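Local coordinates for sensor protein (Bacteroides thetaiotaomicron, PDB 2X7X) that binds beta-D-fructofuranose through its periplasmic domain, the sensory part of a hybrid two-component protein that probably acts as a histidine kinase and transcription regulator, at residues Q13-S18 with A44-S49; D64-S69 with I88-V93; A108-I113 with M144-G149; E215-G220 with V238-F243. All blocks are in the same frame, centred on the assembly; numbering follows the deposited sequence.

Contact 1: Q13-S18 with A44-S49. With FRU (beta-D-fructofuranose), chain E.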
loop_
_atom_site.group_PDB
_atom_site.type_symbol
_atom_site.label_atom_id
_atom_site.label_comp_id
_atom_site.label_asym_id
_atom_site.label_seq_id
_atom_site.Cartn_x
_atom_site.Cartn_y
_atom_site.Cartn_z
ATOM N N GLN A 13 -18.644 17.122 -12.735
ATOM C CA GLN A 13 -18.611 16.053 -11.748
ATOM C C GLN A 13 -20.006 15.888 -11.164
ATOM O O GLN A 13 -20.634 16.872 -10.784
ATOM C CB GLN A 13 -17.594 16.427 -10.668
ATOM C CG GLN A 13 -17.074 15.305 -9.823
ATOM C CD GLN A 13 -16.093 14.412 -10.542
ATOM O OE1 GLN A 13 -16.491 13.458 -11.207
ATOM N NE2 GLN A 13 -14.801 14.683 -10.376
ATOM N N CYS A 14 -20.483 14.646 -11.097
ATOM C CA CYS A 14 -21.862 14.367 -10.688
ATOM C C CYS A 14 -22.153 14.685 -9.222
ATOM O O CYS A 14 -23.296 14.950 -8.839
ATOM C CB CYS A 14 -22.235 12.913 -11.003
ATOM S SG CYS A 14 -21.136 11.651 -10.279
ATOM N N SER A 15 -21.118 14.667 -8.397
ATOM C CA SER A 15 -21.306 14.945 -6.984
ATOM C C SER A 15 -20.014 15.366 -6.321
ATOM O O SER A 15 -18.983 15.485 -6.987
ATOM C CB SER A 15 -21.918 13.730 -6.261
ATOM O OG SER A 15 -21.325 12.518 -6.667
ATOM N N ASP A 16 -20.088 15.586 -5.006
ATOM C CA ASP A 16 -18.939 16.042 -4.214
ATOM C C ASP A 16 -18.832 15.327 -2.866
ATOM O O ASP A 16 -19.750 15.390 -2.056
ATOM C CB ASP A 16 -19.016 17.545 -3.984
ATOM C CG ASP A 16 -17.915 18.034 -3.087
ATOM O OD1 ASP A 16 -16.727 17.944 -3.505
ATOM O OD2 ASP A 16 -18.242 18.472 -1.954
ATOM N N ASP A 17 -17.696 14.670 -2.642
ATOM C CA ASP A 17 -17.430 13.833 -1.458
ATOM C C ASP A 17 -15.939 13.471 -1.436
ATOM O O ASP A 17 -15.191 13.893 -2.317
ATOM C CB ASP A 17 -18.275 12.552 -1.504
ATOM C CG ASP A 17 -18.256 11.881 -2.889
ATOM O OD1 ASP A 17 -19.359 11.680 -3.445
ATOM O OD2 ASP A 17 -17.158 11.579 -3.429
ATOM N N SER A 18 -15.514 12.660 -0.468
ATOM C CA SER A 18 -14.089 12.330 -0.322
ATOM C C SER A 18 -13.507 11.517 -1.489
ATOM O O SER A 18 -12.292 11.552 -1.725
ATOM C CB SER A 18 -13.808 11.639 1.017
ATOM O OG SER A 18 -14.476 10.400 1.088
ATOM N N ALA A 44 -22.103 18.803 -9.466
ATOM C CA ALA A 44 -23.521 18.878 -9.771
ATOM C C ALA A 44 -24.389 18.634 -8.546
ATOM O O ALA A 44 -25.611 18.739 -8.625
ATOM C CB ALA A 44 -23.862 17.887 -10.859
ATOM N N GLY A 45 -23.767 18.291 -7.419
ATOM C CA GLY A 45 -24.512 17.917 -6.212
ATOM C C GLY A 45 -25.656 16.952 -6.492
ATOM O O GLY A 45 -26.769 17.158 -6.021
ATOM N N ASP A 46 -25.377 15.920 -7.295
ATOM C CA ASP A 46 -26.280 14.776 -7.524
ATOM C C ASP A 46 -27.581 15.108 -8.261
ATOM O O ASP A 46 -28.573 14.375 -8.154
ATOM C CB ASP A 46 -26.554 14.030 -6.209
ATOM C CG ASP A 46 -25.270 13.714 -5.444
ATOM O OD1 ASP A 46 -24.446 12.920 -5.955
ATOM O OD2 ASP A 46 -25.069 14.277 -4.342
ATOM N N ASP A 47 -27.538 16.193 -9.039
ATOM C CA ASP A 47 -28.703 16.759 -9.735
ATOM C C ASP A 47 -28.449 16.909 -11.248
ATOM O O ASP A 47 -27.503 17.583 -11.675
ATOM C CB ASP A 47 -29.086 18.115 -9.103
ATOM C CG ASP A 47 -30.369 18.704 -9.688
ATOM O OD1 ASP A 47 -31.472 18.361 -9.196
ATOM O OD2 ASP A 47 -30.274 19.515 -10.644
ATOM N N ASN A 48 -29.318 16.288 -12.042
ATOM C CA ASN A 48 -29.193 16.257 -13.504
ATOM C C ASN A 48 -29.233 17.625 -14.182
ATOM O O ASN A 48 -28.521 17.860 -15.174
ATOM C CB ASN A 48 -30.260 15.342 -14.113
ATOM C CG ASN A 48 -30.047 13.869 -13.766
ATOM O OD1 ASN A 48 -28.916 13.384 -13.705
ATOM N ND2 ASN A 48 -31.141 13.153 -13.541
ATOM N N SER A 49 -30.060 18.522 -13.644
ATOM C CA SER A 49 -30.132 19.901 -14.130
ATOM C C SER A 49 -28.823 20.639 -13.934
ATOM O O SER A 49 -28.293 21.216 -14.883
ATOM C CB SER A 49 -31.283 20.656 -13.478
ATOM O OG SER A 49 -32.509 20.055 -13.851
HETATM C C1 FRU E . -18.365 8.943 -5.515
HETATM C C2 FRU E . -19.250 7.711 -5.574
HETATM C C3 FRU E . -18.543 6.468 -5.043
HETATM C C4 FRU E . -19.033 5.391 -5.991
HETATM C C5 FRU E . -19.045 6.150 -7.311
HETATM C C6 FRU E . -19.966 5.574 -8.385
HETATM O O1 FRU E . -19.162 10.114 -5.675
HETATM O O2 FRU E . -20.464 7.991 -4.868
HETATM O O3 FRU E . -18.831 6.206 -3.661
HETATM O O4 FRU E . -18.189 4.236 -6.006
HETATM O O5 FRU E . -19.546 7.436 -6.938
HETATM O O6 FRU E . -19.786 6.307 -9.614
#
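Asp-46 has a positive phi (67°), unusual for a residue other than glycine, and from this position in the type I' turn from Ala-44 to Asp-47 its amide N donates to Cys-14 O at 2.8 Å. Gln-13 O receives Ala-44 N, also at 2.8 Å. The turn folds back on itself through Asp-47 N to Ala-44 O; Gly-45, before Asp-46, has positive phi too, which a glycine accommodates more easily than an aspartate. Ala-44 CB lies against the same backbone, 3.4 Å from Gln-13 O. Beyond these bonds segment 13-18 continues to the sugar. The side chain of Asp-17, turned between its own backbone N and carbonyl carbon (chi1 45°), brings OD1 to 2.7 Å from O1 of the fructose, which donates to it. Ser-15 OG adds a weak bond to the same O1 at 3.4 Å. The other carboxylate oxygen, Asp-17 OD2, accepts from the backbone N of Arg-20 and so caps the helix 18-31, which ties the sugar-binding group to the helix start. The turn 44-47 thus pairs with the backbone of the loop that brings Ser-15 and Asp-17 to the sugar, both lying at the C-terminal strand ends of a periplasmic binding protein lobe.

Contact 2: D64-S69 with I88-V93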
loop_
_atom_site.group_PDB
_atom_site.type_symbol
_atom_site.label_atom_id
_atom_site.label_comp_id
_atom_site.label_asym_id
_atom_site.label_seq_id
_atom_site.Cartn_x
_atom_site.Cartn_y
_atom_site.Cartn_z
ATOM N N ASP A 64 -11.291 23.504 -24.145
ATOM C CA ASP A 64 -10.608 22.682 -25.138
ATOM C C ASP A 64 -10.951 21.192 -25.023
ATOM O O ASP A 64 -10.829 20.443 -25.999
ATOM C CB ASP A 64 -9.092 22.912 -25.056
ATOM C CG ASP A 64 -8.708 24.375 -25.298
ATOM O OD1 ASP A 64 -8.962 24.887 -26.413
ATOM O OD2 ASP A 64 -8.160 25.014 -24.370
ATOM N N LEU A 65 -11.381 20.773 -23.829
ATOM C CA LEU A 65 -11.723 19.376 -23.552
ATOM C C LEU A 65 -12.636 19.270 -22.341
ATOM O O LEU A 65 -12.537 20.055 -21.392
ATOM C CB LEU A 65 -10.461 18.524 -23.345
ATOM C CG LEU A 65 -10.598 16.990 -23.359
ATOM C CD1 LEU A 65 -9.366 16.328 -23.971
ATOM C CD2 LEU A 65 -10.878 16.413 -21.979
ATOM N N LEU A 66 -13.521 18.281 -22.383
ATOM C CA LEU A 66 -14.499 18.072 -21.322
ATOM C C LEU A 66 -14.368 16.695 -20.674
ATOM O O LEU A 66 -14.413 15.669 -21.352
ATOM C CB LEU A 66 -15.915 18.284 -21.860
ATOM C CG LEU A 66 -17.024 18.295 -20.809
ATOM C CD1 LEU A 66 -18.039 19.385 -21.103
ATOM C CD2 LEU A 66 -17.695 16.931 -20.708
ATOM N N ILE A 67 -14.199 16.697 -19.355
ATOM C CA ILE A 67 -14.218 15.477 -18.552
ATOM C C ILE A 67 -15.512 15.449 -17.749
ATOM O O ILE A 67 -15.770 16.339 -16.936
ATOM C CB ILE A 67 -12.992 15.375 -17.602
ATOM C CG1 ILE A 67 -11.693 15.234 -18.392
ATOM C CG2 ILE A 67 -13.113 14.168 -16.681
ATOM C CD1 ILE A 67 -10.472 15.630 -17.594
ATOM N N ILE A 68 -16.326 14.426 -17.985
ATOM C CA ILE A 68 -17.599 14.293 -17.274
ATOM C C ILE A 68 -17.831 12.904 -16.677
ATOM O O ILE A 68 -17.480 11.877 -17.269
ATOM C CB ILE A 68 -18.827 14.699 -18.168
ATOM C CG1 ILE A 68 -20.125 14.650 -17.359
ATOM C CG2 ILE A 68 -18.938 13.803 -19.382
ATOM C CD1 ILE A 68 -21.349 15.089 -18.100
ATOM N N SER A 69 -18.442 12.901 -15.498
ATOM C CA SER A 69 -18.988 11.700 -14.887
ATOM C C SER A 69 -20.518 11.820 -14.826
ATOM O O SER A 69 -21.057 12.526 -13.970
ATOM C CB SER A 69 -18.382 11.497 -13.497
ATOM O OG SER A 69 -19.220 10.668 -12.706
ATOM N N ILE A 88 -16.397 19.481 -29.479
ATOM C CA ILE A 88 -15.581 19.393 -28.242
ATOM C C ILE A 88 -15.278 17.941 -27.830
ATOM O O ILE A 88 -16.190 17.132 -27.717
ATOM C CB ILE A 88 -16.239 20.125 -27.048
ATOM C CG1 ILE A 88 -16.369 21.627 -27.328
ATOM C CG2 ILE A 88 -15.412 19.931 -25.784
ATOM C CD1 ILE A 88 -17.284 22.374 -26.350
ATOM N N PRO A 89 -13.992 17.606 -27.598
ATOM C CA PRO A 89 -13.680 16.226 -27.203
ATOM C C PRO A 89 -14.103 15.915 -25.755
ATOM O O PRO A 89 -13.792 16.678 -24.837
ATOM C CB PRO A 89 -12.154 16.143 -27.381
ATOM C CG PRO A 89 -11.678 17.518 -27.177
ATOM C CD PRO A 89 -12.778 18.444 -27.655
ATOM N N VAL A 90 -14.807 14.797 -25.578
ATOM C CA VAL A 90 -15.420 14.423 -24.291
ATOM C C VAL A 90 -14.802 13.154 -23.701
ATOM O O VAL A 90 -14.723 12.113 -24.373
ATOM C CB VAL A 90 -16.953 14.180 -24.428
ATOM C CG1 VAL A 90 -17.561 13.744 -23.081
ATOM C CG2 VAL A 90 -17.672 15.416 -25.005
ATOM N N ILE A 91 -14.358 13.236 -22.450
ATOM C CA ILE A 91 -13.910 12.038 -21.736
ATOM C C ILE A 91 -14.925 11.651 -20.667
ATOM O O ILE A 91 -15.246 12.451 -19.758
ATOM C CB ILE A 91 -12.522 12.182 -21.082
ATOM C CG1 ILE A 91 -11.435 12.392 -22.139
ATOM C CG2 ILE A 91 -12.207 10.935 -20.268
ATOM C CD1 ILE A 91 -10.058 12.693 -21.569
ATOM N N LEU A 92 -15.424 10.422 -20.797
ATOM C CA LEU A 92 -16.285 9.846 -19.788
ATOM C C LEU A 92 -15.437 9.150 -18.741
ATOM O O LEU A 92 -14.602 8.293 -19.069
ATOM C CB LEU A 92 -17.278 8.859 -20.410
ATOM C CG LEU A 92 -18.229 9.358 -21.506
ATOM C CD1 LEU A 92 -19.061 8.205 -21.966
ATOM C CD2 LEU A 92 -19.123 10.501 -21.043
ATOM N N VAL A 93 -15.650 9.533 -17.484
ATOM C CA VAL A 93 -15.019 8.861 -16.353
ATOM C C VAL A 93 -16.051 8.165 -15.472
ATOM O O VAL A 93 -17.107 8.747 -15.166
ATOM C CB VAL A 93 -14.207 9.840 -15.462
ATOM C CG1 VAL A 93 -13.444 9.060 -14.415
ATOM C CG2 VAL A 93 -13.223 10.605 -16.288
#
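The beta-alpha-beta unit of strand 65-68, helix 73-85 and strand 90-93 closes here, its two strands running parallel side by side in the sheet that also holds strand 8-13. Leu-66 and Ile-68 do the hydrogen bonding from one strand, and Pro-89, Ile-91 and Val-93 from the other. Leu-66 N donates to Pro-89 O at 2.9 Å and Leu-66 O accepts from Ile-91 N at 2.7 Å; Ile-68 then repeats the pattern with Ile-91 O and Val-93 N. On the side of Leu-66, Val-90, Ile-68 and Leu-92 the chains lie alongside one another. Here the chi1 of Ile-68 (-176° for CG1) places its CG2 branch beside the other strand, where it touches Leu-92 CD2 at 3.7 Å and Val-90 CG1 at 3.9 Å, and helix 48-60 packs on this side through Val-55. On the side of Ile-67 and Ile-91, Ile-67 CG2 meets Val-93 CG2 at 3.6 Å, and helix 249-260 supplies Val-252 and Leu-255. At the start of the pair Leu-65 CG meets Pro-89 CG at 4.0 Å, the two side chains crossing at a slant, and Leu-65 CD2 lies against Ile-91 CD1, 3.8 Å away. With an alanine here in place of the leucine, the proline ring and Ile-91 CD1 would probably lose their cover and a gap would open beside them. A parallel sheet with helices on both sides is the three-layer alpha/beta build found in each lobe of periplasmic binding proteins.

Contact 3: A108-I113 with M144-G149. With FRU (beta-D-fructofuranose), chain E.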
loop_
_atom_site.group_PDB
_atom_site.type_symbol
_atom_site.label_atom_id
_atom_site.label_comp_id
_atom_site.label_asym_id
_atom_site.label_seq_id
_atom_site.Cartn_x
_atom_site.Cartn_y
_atom_site.Cartn_z
ATOM N N ALA A 108 -13.294 1.764 -13.971
ATOM C CA ALA A 108 -13.157 0.384 -13.546
ATOM C C ALA A 108 -14.440 -0.371 -13.872
ATOM O O ALA A 108 -15.504 0.238 -13.924
ATOM C CB ALA A 108 -12.854 0.327 -12.079
ATOM N N ASP A 109 -14.354 -1.688 -14.094
ATOM C CA ASP A 109 -15.547 -2.465 -14.480
ATOM C C ASP A 109 -16.493 -2.724 -13.303
ATOM O O ASP A 109 -16.221 -3.560 -12.434
ATOM C CB ASP A 109 -15.174 -3.784 -15.158
ATOM C CG ASP A 109 -16.368 -4.458 -15.822
ATOM O OD1 ASP A 109 -16.142 -5.366 -16.648
ATOM O OD2 ASP A 109 -17.530 -4.084 -15.544
ATOM N N ASN A 110 -17.619 -2.023 -13.299
ATOM C CA ASN A 110 -18.549 -2.126 -12.187
ATOM C C ASN A 110 -19.265 -3.459 -12.133
ATOM O O ASN A 110 -19.641 -3.918 -11.053
ATOM C CB ASN A 110 -19.509 -0.923 -12.153
ATOM C CG ASN A 110 -18.826 0.342 -11.637
ATOM O OD1 ASN A 110 -18.629 0.506 -10.440
ATOM N ND2 ASN A 110 -18.433 1.215 -12.542
ATOM N N TYR A 111 -19.437 -4.094 -13.291
ATOM C CA TYR A 111 -20.119 -5.380 -13.358
ATOM C C TYR A 111 -19.252 -6.428 -12.664
ATOM O O TYR A 111 -19.731 -7.200 -11.830
ATOM C CB TYR A 111 -20.383 -5.765 -14.807
ATOM C CG TYR A 111 -21.198 -7.025 -15.012
ATOM C CD1 TYR A 111 -20.594 -8.283 -15.021
ATOM C CD2 TYR A 111 -22.572 -6.961 -15.224
ATOM C CE1 TYR A 111 -21.346 -9.444 -15.219
ATOM C CE2 TYR A 111 -23.324 -8.121 -15.427
ATOM C CZ TYR A 111 -22.700 -9.350 -15.425
ATOM O OH TYR A 111 -23.445 -10.486 -15.634
ATOM N N GLU A 112 -17.969 -6.427 -12.997
ATOM C CA GLU A 112 -17.017 -7.341 -12.400
ATOM C C GLU A 112 -16.862 -7.144 -10.899
ATOM O O GLU A 112 -16.667 -8.107 -10.162
ATOM C CB GLU A 112 -15.668 -7.229 -13.103
ATOM C CG GLU A 112 -15.616 -8.060 -14.376
ATOM C CD GLU A 112 -15.984 -9.526 -14.137
ATOM O OE1 GLU A 112 -16.761 -10.071 -14.954
ATOM O OE2 GLU A 112 -15.515 -10.116 -13.121
ATOM N N ILE A 113 -16.952 -5.897 -10.450
ATOM C CA ILE A 113 -16.953 -5.602 -9.013
ATOM C C ILE A 113 -18.161 -6.246 -8.323
ATOM O O ILE A 113 -18.010 -6.881 -7.288
ATOM C CB ILE A 113 -16.842 -4.087 -8.726
ATOM C CG1 ILE A 113 -15.451 -3.616 -9.101
ATOM C CG2 ILE A 113 -17.078 -3.796 -7.263
ATOM C CD1 ILE A 113 -15.313 -2.137 -9.206
ATOM N N MET A 144 -26.428 0.196 -11.573
ATOM C CA MET A 144 -26.979 -0.814 -12.461
ATOM C C MET A 144 -26.074 -2.044 -12.505
ATOM O O MET A 144 -26.515 -3.165 -12.221
ATOM C CB MET A 144 -27.124 -0.261 -13.884
ATOM C CG MET A 144 -28.318 0.654 -14.120
ATOM S SD MET A 144 -28.215 1.548 -15.710
ATOM C CE MET A 144 -29.575 2.684 -15.434
ATOM N N GLU A 145 -24.809 -1.816 -12.875
ATOM C CA GLU A 145 -23.843 -2.886 -13.054
ATOM C C GLU A 145 -23.486 -3.551 -11.725
ATOM O O GLU A 145 -23.493 -4.784 -11.636
ATOM C CB GLU A 145 -22.613 -2.390 -13.805
ATOM C CG GLU A 145 -22.883 -2.156 -15.269
ATOM C CD GLU A 145 -21.855 -1.271 -15.958
ATOM O OE1 GLU A 145 -20.653 -1.295 -15.577
ATOM O OE2 GLU A 145 -22.263 -0.543 -16.901
ATOM N N ARG A 146 -23.216 -2.768 -10.682
ATOM C CA ARG A 146 -23.013 -3.359 -9.360
ATOM C C ARG A 146 -24.125 -4.340 -8.978
ATOM O O ARG A 146 -23.879 -5.321 -8.277
ATOM C CB ARG A 146 -22.804 -2.290 -8.287
ATOM C CG ARG A 146 -21.385 -1.750 -8.299
ATOM C CD ARG A 146 -21.252 -0.406 -7.607
ATOM N NE ARG A 146 -20.030 0.267 -8.027
ATOM C CZ ARG A 146 -19.488 1.332 -7.429
ATOM N NH1 ARG A 146 -20.047 1.859 -6.337
ATOM N NH2 ARG A 146 -18.383 1.884 -7.945
ATOM N N HIS A 147 -25.335 -4.104 -9.463
ATOM C CA HIS A 147 -26.429 -5.027 -9.171
ATOM C C HIS A 147 -26.414 -6.235 -10.099
ATOM O O HIS A 147 -26.556 -7.365 -9.636
ATOM C CB HIS A 147 -27.779 -4.318 -9.196
ATOM C CG HIS A 147 -28.953 -5.241 -9.087
ATOM N ND1 HIS A 147 -29.370 -5.776 -7.887
ATOM C CD2 HIS A 147 -29.808 -5.710 -10.028
ATOM C CE1 HIS A 147 -30.426 -6.542 -8.097
ATOM N NE2 HIS A 147 -30.711 -6.519 -9.387
ATOM N N GLN A 148 -26.207 -5.997 -11.393
ATOM C CA GLN A 148 -26.269 -7.059 -12.403
ATOM C C GLN A 148 -25.199 -8.125 -12.147
ATOM O O GLN A 148 -25.481 -9.331 -12.197
ATOM C CB GLN A 148 -26.091 -6.486 -13.809
ATOM C CG GLN A 148 -27.282 -5.757 -14.373
ATOM C CD GLN A 148 -26.907 -4.767 -15.501
ATOM O OE1 GLN A 148 -27.659 -3.831 -15.786
ATOM N NE2 GLN A 148 -25.740 -4.968 -16.138
ATOM N N GLY A 149 -23.979 -7.659 -11.871
ATOM C CA GLY A 149 -22.818 -8.521 -11.690
ATOM C C GLY A 149 -22.995 -9.346 -10.446
ATOM O O GLY A 149 -22.642 -10.518 -10.409
HETATM C C1 FRU E . -18.365 8.943 -5.515
HETATM C C2 FRU E . -19.250 7.711 -5.574
HETATM C C3 FRU E . -18.543 6.468 -5.043
HETATM C C4 FRU E . -19.033 5.391 -5.991
HETATM C C5 FRU E . -19.045 6.150 -7.311
HETATM C C6 FRU E . -19.966 5.574 -8.385
HETATM O O1 FRU E . -19.162 10.114 -5.675
HETATM O O2 FRU E . -20.464 7.991 -4.868
HETATM O O3 FRU E . -18.831 6.206 -3.661
HETATM O O4 FRU E . -18.189 4.236 -6.006
HETATM O O5 FRU E . -19.546 7.436 -6.938
HETATM O O6 FRU E . -19.786 6.307 -9.614
HETATM O O HOH W 1 -18.746 0.325 -15.588
#
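Gly-149 CA sits over the face of the Tyr-111 ring in the tight half of this contact, 3.6 Å from the ring centroid and 5° off the normal, a CH-pi contact. The same CA also approaches Tyr-111 O, and a side chain at this position would run into that oxygen, so the two helices can come together closely. A chi1 of -175° carries the Tyr-111 ring away from its own backbone N and across to helix 141-155. There, on the solvent side, CE2 touches CB of the exposed Gln-148 at 3.6 Å. Glu-145 is joined through one water: OE1 accepts from it and the water accepts from Asn-110 ND2 at 3.2 Å, while OE2 pairs with Lys-96. Deeper in, Arg-146 reaches out as an extended chain and grips Asn-110 OD1 side-on, with NE at 2.8 Å and NH2 at 2.9 Å. Its far edge holds the sugar: NH1 and NH2 both donate to fructose O4, at 3.0 and 3.1 Å, in the guanidinium plane. Tyr-245 adds a cation-pi contact to this group and bonds Asn-110 ND2 through its hydroxyl. A leucine in place of the arginine would probably leave fructose O4 without these two donors and Asn-110 OD1 without its clamp. Asn-110 thus probably helps hold, from the second shell, a first-shell arginine in the sugar pocket between the lobes of a periplasmic binding protein domain.

Contact 4: E215-G220 with V238-F243. With K (potassium ion), chain F.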
loop_
_atom_site.group_PDB
_atom_site.type_symbol
_atom_site.label_atom_id
_atom_site.label_comp_id
_atom_site.label_asym_id
_atom_site.label_seq_id
_atom_site.Cartn_x
_atom_site.Cartn_y
_atom_site.Cartn_z
ATOM N N GLU A 215 -24.838 -10.332 13.575
ATOM C CA GLU A 215 -25.562 -11.409 12.889
ATOM C C GLU A 215 -25.272 -11.467 11.400
ATOM O O GLU A 215 -25.772 -12.349 10.716
ATOM C CB GLU A 215 -27.074 -11.244 13.070
ATOM C CG GLU A 215 -27.574 -11.327 14.505
ATOM C CD GLU A 215 -29.073 -11.083 14.611
ATOM O OE1 GLU A 215 -29.700 -10.596 13.636
ATOM O OE2 GLU A 215 -29.632 -11.388 15.683
ATOM N N MET A 216 -24.485 -10.518 10.903
ATOM C CA MET A 216 -24.330 -10.311 9.468
ATOM C C MET A 216 -22.985 -9.685 9.137
ATOM O O MET A 216 -22.377 -9.014 9.975
ATOM C CB MET A 216 -25.469 -9.433 8.929
ATOM C CG MET A 216 -25.542 -8.037 9.537
ATOM S SD MET A 216 -27.065 -7.158 9.144
ATOM C CE MET A 216 -28.208 -7.879 10.337
ATOM N N ILE A 217 -22.516 -9.925 7.917
ATOM C CA ILE A 217 -21.302 -9.287 7.427
ATOM C C ILE A 217 -21.668 -8.065 6.592
ATOM O O ILE A 217 -22.790 -7.982 6.062
ATOM C CB ILE A 217 -20.463 -10.247 6.557
ATOM C CG1 ILE A 217 -21.270 -10.708 5.333
ATOM C CG2 ILE A 217 -19.885 -11.412 7.414
ATOM C CD1 ILE A 217 -20.409 -11.173 4.201
ATOM N N PHE A 218 -20.727 -7.126 6.477
ATOM C CA PHE A 218 -20.938 -5.895 5.711
ATOM C C PHE A 218 -19.906 -5.754 4.603
ATOM O O PHE A 218 -18.695 -5.813 4.855
ATOM C CB PHE A 218 -20.926 -4.657 6.624
ATOM C CG PHE A 218 -22.063 -4.626 7.609
ATOM C CD1 PHE A 218 -23.225 -3.891 7.334
ATOM C CD2 PHE A 218 -22.000 -5.364 8.801
ATOM C CE1 PHE A 218 -24.304 -3.890 8.247
ATOM C CE2 PHE A 218 -23.068 -5.360 9.710
ATOM C CZ PHE A 218 -24.212 -4.632 9.435
ATOM N N VAL A 219 -20.394 -5.574 3.373
ATOM C CA VAL A 219 -19.507 -5.376 2.221
ATOM C C VAL A 219 -19.820 -4.080 1.489
ATOM O O VAL A 219 -20.981 -3.773 1.222
ATOM C CB VAL A 219 -19.522 -6.583 1.250
ATOM C CG1 VAL A 219 -18.467 -6.405 0.193
ATOM C CG2 VAL A 219 -19.281 -7.893 2.014
ATOM N N GLY A 220 -18.779 -3.307 1.194
ATOM C CA GLY A 220 -18.940 -2.026 0.510
ATOM C C GLY A 220 -18.011 -1.917 -0.680
ATOM O O GLY A 220 -17.306 -2.872 -1.010
ATOM N N VAL A 238 -15.668 -2.713 11.228
ATOM C CA VAL A 238 -17.027 -2.307 10.872
ATOM C C VAL A 238 -17.450 -2.908 9.517
ATOM O O VAL A 238 -18.561 -3.404 9.363
ATOM C CB VAL A 238 -17.149 -0.766 10.841
ATOM C CG1 VAL A 238 -18.539 -0.326 10.352
ATOM C CG2 VAL A 238 -16.838 -0.183 12.241
ATOM N N LEU A 239 -16.553 -2.843 8.539
ATOM C CA LEU A 239 -16.749 -3.473 7.252
ATOM C C LEU A 239 -15.953 -4.768 7.212
ATOM O O LEU A 239 -14.776 -4.802 7.615
ATOM C CB LEU A 239 -16.225 -2.554 6.155
ATOM C CG LEU A 239 -17.129 -1.529 5.499
ATOM C CD1 LEU A 239 -16.285 -0.697 4.544
ATOM C CD2 LEU A 239 -18.228 -2.232 4.745
ATOM N N ASP A 240 -16.566 -5.832 6.711
ATOM C CA ASP A 240 -15.829 -7.067 6.573
ATOM C C ASP A 240 -14.977 -7.054 5.333
ATOM O O ASP A 240 -13.902 -7.633 5.316
ATOM C CB ASP A 240 -16.759 -8.249 6.569
ATOM C CG ASP A 240 -17.503 -8.381 7.869
ATOM O OD1 ASP A 240 -17.083 -9.211 8.706
ATOM O OD2 ASP A 240 -18.491 -7.637 8.059
ATOM N N ALA A 241 -15.453 -6.370 4.301
ATOM C CA ALA A 241 -14.729 -6.265 3.041
ATOM C C ALA A 241 -15.183 -5.037 2.270
ATOM O O ALA A 241 -16.309 -4.564 2.429
ATOM C CB ALA A 241 -14.911 -7.539 2.186
ATOM N N THR A 242 -14.293 -4.522 1.439
ATOM C CA THR A 242 -14.650 -3.497 0.475
ATOM C C THR A 242 -13.754 -3.620 -0.754
ATOM O O THR A 242 -12.677 -4.199 -0.684
ATOM C CB THR A 242 -14.631 -2.076 1.089
ATOM O OG1 THR A 242 -15.112 -1.135 0.120
ATOM C CG2 THR A 242 -13.219 -1.689 1.564
ATOM N N PHE A 243 -14.221 -3.115 -1.888
ATOM C CA PHE A 243 -13.488 -3.271 -3.147
ATOM C C PHE A 243 -12.951 -1.952 -3.620
ATOM O O PHE A 243 -13.640 -0.932 -3.529
ATOM C CB PHE A 243 -14.372 -3.929 -4.209
ATOM C CG PHE A 243 -14.578 -5.381 -3.969
ATOM C CD1 PHE A 243 -13.771 -6.319 -4.602
ATOM C CD2 PHE A 243 -15.529 -5.814 -3.042
ATOM C CE1 PHE A 243 -13.942 -7.678 -4.356
ATOM C CE2 PHE A 243 -15.711 -7.152 -2.777
ATOM C CZ PHE A 243 -14.927 -8.096 -3.436
HETATM K K K F . -20.458 -7.841 11.683
HETATM O O HOH W 2 -17.233 -7.097 12.380
#
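Asp-240 lies across Ile-217, its side chain at about a right angle to the isoleucine, with OD2 3.6 Å from Ile-217 CB. The same oxygen accepts from Phe-218 N at 2.8 Å, met from above the carboxylate plane, so a side chain fills the place where a strand neighbour's carbonyl would normally stand. Asp-240 CG lies anti to the carbonyl carbon (chi1 -63°), which turns the carboxylate back to strand 217-220. Phe-218 O in turn receives Asp-240 N at 2.8 Å and, weakly, Ala-241 N. Regular parallel pairing follows, with Gly-220 N donating to Ala-241 O at 3.0 Å and Phe-243 N to Gly-220 O at 3.2 Å. Leu-239 CD2 packs at 3.6 Å on Phe-218 O, while Val-219 CG1 meets the edge of the Phe-243 ring at CE2. Thr-242 points to the sheet face away from Val-219 and Ala-241, and its OG1 is hydrogen-bonded to Asp-197 OD1. Just before the strand, Met-216 O binds a potassium ion at 2.8 Å, and Glu-213 O shares that site. Strand 217-220, helix 230-235 and strand 241-244 make up a beta-alpha-beta crossover in the second lobe of the periplasmic binding protein fold.

Contacts 2 and 4 are strand pairs in the two sheets of the domain, while contacts 1 and 3 meet the fructose. Contacts 1 and 2 belong to one lobe, their centres 16 Å apart, and touch directly where Cys-14 CB lies 3.2 Å from Ser-69 O. Contact 4 belongs to the second sheet, its centre about 34 Å from that of contact 2, on the opposite side of the chain's centre. Contact 3, a helix-helix contact, packs on it through Ile-113 CG2, 4.1 Å from Phe-243 CB. Contacts 1 and 3 do not touch, their nearest atoms about 10 Å apart, yet both hold the sugar: Asp-17 takes O1 and Arg-146 takes O4, so the ligand itself bridges them.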